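Local coordinates for protein phosphoribosylaminoimidazole carboxylase (Treponema denticola, PDB 5C5D) that catalyses the reversible carboxylation of 5-aminoimidazole ribonucleotide with carbon dioxide to 4-carboxy-5-aminoimidazole ribonucleotide in purine biosynthesis, at residues 147-150 with 151-155. The protein carries 1 engineered substitution. Residues are numbered along the deposited sequence; the frame is centred on the assembly and turned at random.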
ATOM      1  N   ALA D 147      24.594 -23.706   3.112  1.00 26.26           N
ATOM      2  CA  ALA D 147      25.649 -22.816   3.577  1.00 25.59           C
ATOM      3  C   ALA D 147      26.902 -23.002   2.730  1.00 24.80           C
ATOM      4  O   ALA D 147      27.543 -22.033   2.311  1.00 26.69           O
ATOM      5  CB  ALA D 147      25.958 -23.075   5.022  1.00 27.61           C
ATOM      6  N   GLN D 148      27.254 -24.250   2.465  1.00 24.15           N
ATOM      7  CA  GLN D 148      28.517 -24.540   1.793  1.00 28.42           C
ATOM      8  C   GLN D 148      28.476 -24.055   0.356  1.00 26.77           C
ATOM      9  O   GLN D 148      29.501 -23.654  -0.198  1.00 28.67           O
ATOM     10  CB  GLN D 148      28.828 -26.042   1.858  1.00 35.37           C
ATOM     11  CG  GLN D 148      29.468 -26.455   3.177  1.00 47.60           C
ATOM     12  CD  GLN D 148      30.608 -25.526   3.605  1.00 57.13           C
ATOM     13  OE1 GLN D 148      30.599 -24.989   4.717  1.00 61.04           O
ATOM     14  NE2 GLN D 148      31.580 -25.321   2.716  1.00 60.05           N
ATOM     15  N   LYS D 149      27.290 -24.039  -0.244  1.00 28.02           N
ATOM     16  CA  LYS D 149      27.188 -23.540  -1.613  1.00 29.86           C
ATOM     17  C   LYS D 149      27.493 -22.041  -1.685  1.00 26.47           C
ATOM     18  O   LYS D 149      28.137 -21.573  -2.621  1.00 26.98           O
ATOM     19  CB  LYS D 149      25.807 -23.802  -2.217  1.00 36.61           C
ATOM     20  CG  LYS D 149      25.749 -23.380  -3.696  1.00 45.96           C
ATOM     21  CD  LYS D 149      24.379 -23.511  -4.322  1.00 53.60           C
ATOM     22  CE  LYS D 149      24.393 -23.010  -5.772  1.00 58.67           C
ATOM     23  NZ  LYS D 149      24.661 -21.541  -5.867  1.00 60.13           N
ATOM     24  N   ILE D 150      27.005 -21.289  -0.707  1.00 21.73           N
ATOM     25  CA  ILE D 150      27.258 -19.853  -0.622  1.00 20.48           C
ATOM     26  C   ILE D 150      28.744 -19.574  -0.440  1.00 23.03           C
ATOM     27  O   ILE D 150      29.331 -18.728  -1.114  1.00 22.83           O
ATOM     28  CB  ILE D 150      26.429 -19.262   0.548  1.00 24.07           C
ATOM     29  CG1 ILE D 150      24.947 -19.350   0.190  1.00 27.66           C
ATOM     30  CG2 ILE D 150      26.801 -17.849   0.826  1.00 24.68           C
ATOM     31  CD1 ILE D 150      23.998 -19.248   1.387  1.00 29.88           C
ATOM     32  N   ILE D 151      29.361 -20.315   0.465  1.00 24.78           N
ATOM     33  CA  ILE D 151      30.795 -20.139   0.721  1.00 23.91           C
ATOM     34  C   ILE D 151      31.604 -20.531  -0.513  1.00 24.56           C
ATOM     35  O   ILE D 151      32.604 -19.887  -0.851  1.00 26.08           O
ATOM     36  CB  ILE D 151      31.218 -20.959   1.956  1.00 25.53           C
ATOM     37  CG1 ILE D 151      30.526 -20.362   3.193  1.00 25.37           C
ATOM     38  CG2 ILE D 151      32.741 -20.933   2.155  1.00 29.29           C
ATOM     39  CD1 ILE D 151      30.626 -21.213   4.440  1.00 28.53           C
ATOM     40  N   GLU D 152      31.175 -21.590  -1.203  1.00 25.61           N
ATOM     41  CA  GLU D 152      31.853 -21.997  -2.440  1.00 28.13           C
ATOM     42  C   GLU D 152      31.694 -20.930  -3.514  1.00 26.43           C
ATOM     43  O   GLU D 152      32.611 -20.691  -4.284  1.00 29.61           O
ATOM     44  CB  GLU D 152      31.316 -23.326  -2.958  1.00 36.94           C
ATOM     45  CG  GLU D 152      31.907 -24.529  -2.272  1.00 52.00           C
ATOM     46  CD  GLU D 152      31.203 -25.807  -2.668  1.00 63.18           C
ATOM     47  OE1 GLU D 152      30.842 -25.929  -3.857  1.00 69.48           O
ATOM     48  OE2 GLU D 152      30.999 -26.676  -1.790  1.00 64.87           O
ATOM     49  N   ASP D 153      30.529 -20.295  -3.570  1.00 26.66           N
ATOM     50  CA  ASP D 153      30.324 -19.240  -4.562  1.00 25.72           C
ATOM     51  C   ASP D 153      31.274 -18.094  -4.275  1.00 26.16           C
ATOM     52  O   ASP D 153      31.857 -17.521  -5.184  1.00 27.68           O
ATOM     53  CB  ASP D 153      28.890 -18.732  -4.568  1.00 23.68           C
ATOM     54  CG  ASP D 153      27.913 -19.693  -5.200  1.00 30.70           C
ATOM     55  OD1 ASP D 153      28.327 -20.591  -5.959  1.00 33.68           O
ATOM     56  OD2 ASP D 153      26.707 -19.512  -4.947  1.00 32.68           O
ATOM     57  N   ASP D 154      31.433 -17.750  -3.000  1.00 25.83           N
ATOM     58  CA  ASP D 154      32.389 -16.713  -2.656  1.00 26.08           C
ATOM     59  C   ASP D 154      33.811 -17.099  -3.021  1.00 27.23           C
ATOM     60  O   ASP D 154      34.591 -16.283  -3.492  1.00 30.42           O
ATOM     61  CB  ASP D 154      32.313 -16.395  -1.166  1.00 24.77           C
ATOM     62  CG  ASP D 154      33.337 -15.355  -0.753  1.00 28.80           C
ATOM     63  OD1 ASP D 154      33.228 -14.176  -1.172  1.00 25.23           O
ATOM     64  OD2 ASP D 154      34.275 -15.734  -0.021  1.00 30.68           O
ATOM     65  N   SER D 155      34.150 -18.358  -2.811  1.00 26.98           N
ATOM     66  CA  SER D 155      35.514 -18.790  -3.092  1.00 33.57           C
ATOM     67  C   SER D 155      35.833 -18.708  -4.579  1.00 34.78           C
ATOM     68  O   SER D 155      36.974 -18.463  -4.954  1.00 38.82           O
ATOM     69  CB  SER D 155      35.730 -20.209  -2.576  1.00 39.44           C
ATOM     70  OG  SER D 155      35.251 -21.158  -3.510  1.00 45.92           O
TER
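Lys149 and Asp153 form an i to i+4 salt bridge in which the exposed lysine reaches over one turn of the long C-terminal helix 133-157 to the buried carboxylate, where the helix reaches about 28 Å (centre to centre) from the middle of its own chain and lies against a second subunit. Lys149 NZ meets the syn lone pair of Asp153 OD2 at 3.0 Å. The lysine chain runs extended to CE and bends only at its last torsion (chi4 -66°), which turns the ammonium group toward the carboxylate. Asp153 OD1 makes a further salt bridge with Lys156. Beneath this pair the backbone is regular alpha helix: Asp153 N donates a hydrogen bond to Lys149 O at 2.9 Å, and Asp154 N donates one to Ile150 O at 3.0 Å. Two residues earlier in the helix, Ile151 CG1 lies 3.5 Å from Ala147 O, while its CD1 lies 3.8 Å from Gln148 OE1. Asp154 points elsewhere: its OD1 forms a salt bridge with Arg35 and accepts a hydrogen bond from the backbone N of Ile36, both of the second subunit, and Ile151 packs on His45 there. With a lysine at each oxygen, the charge of Asp153 is probably well balanced, whereas that of Asp154 serves the subunit interface.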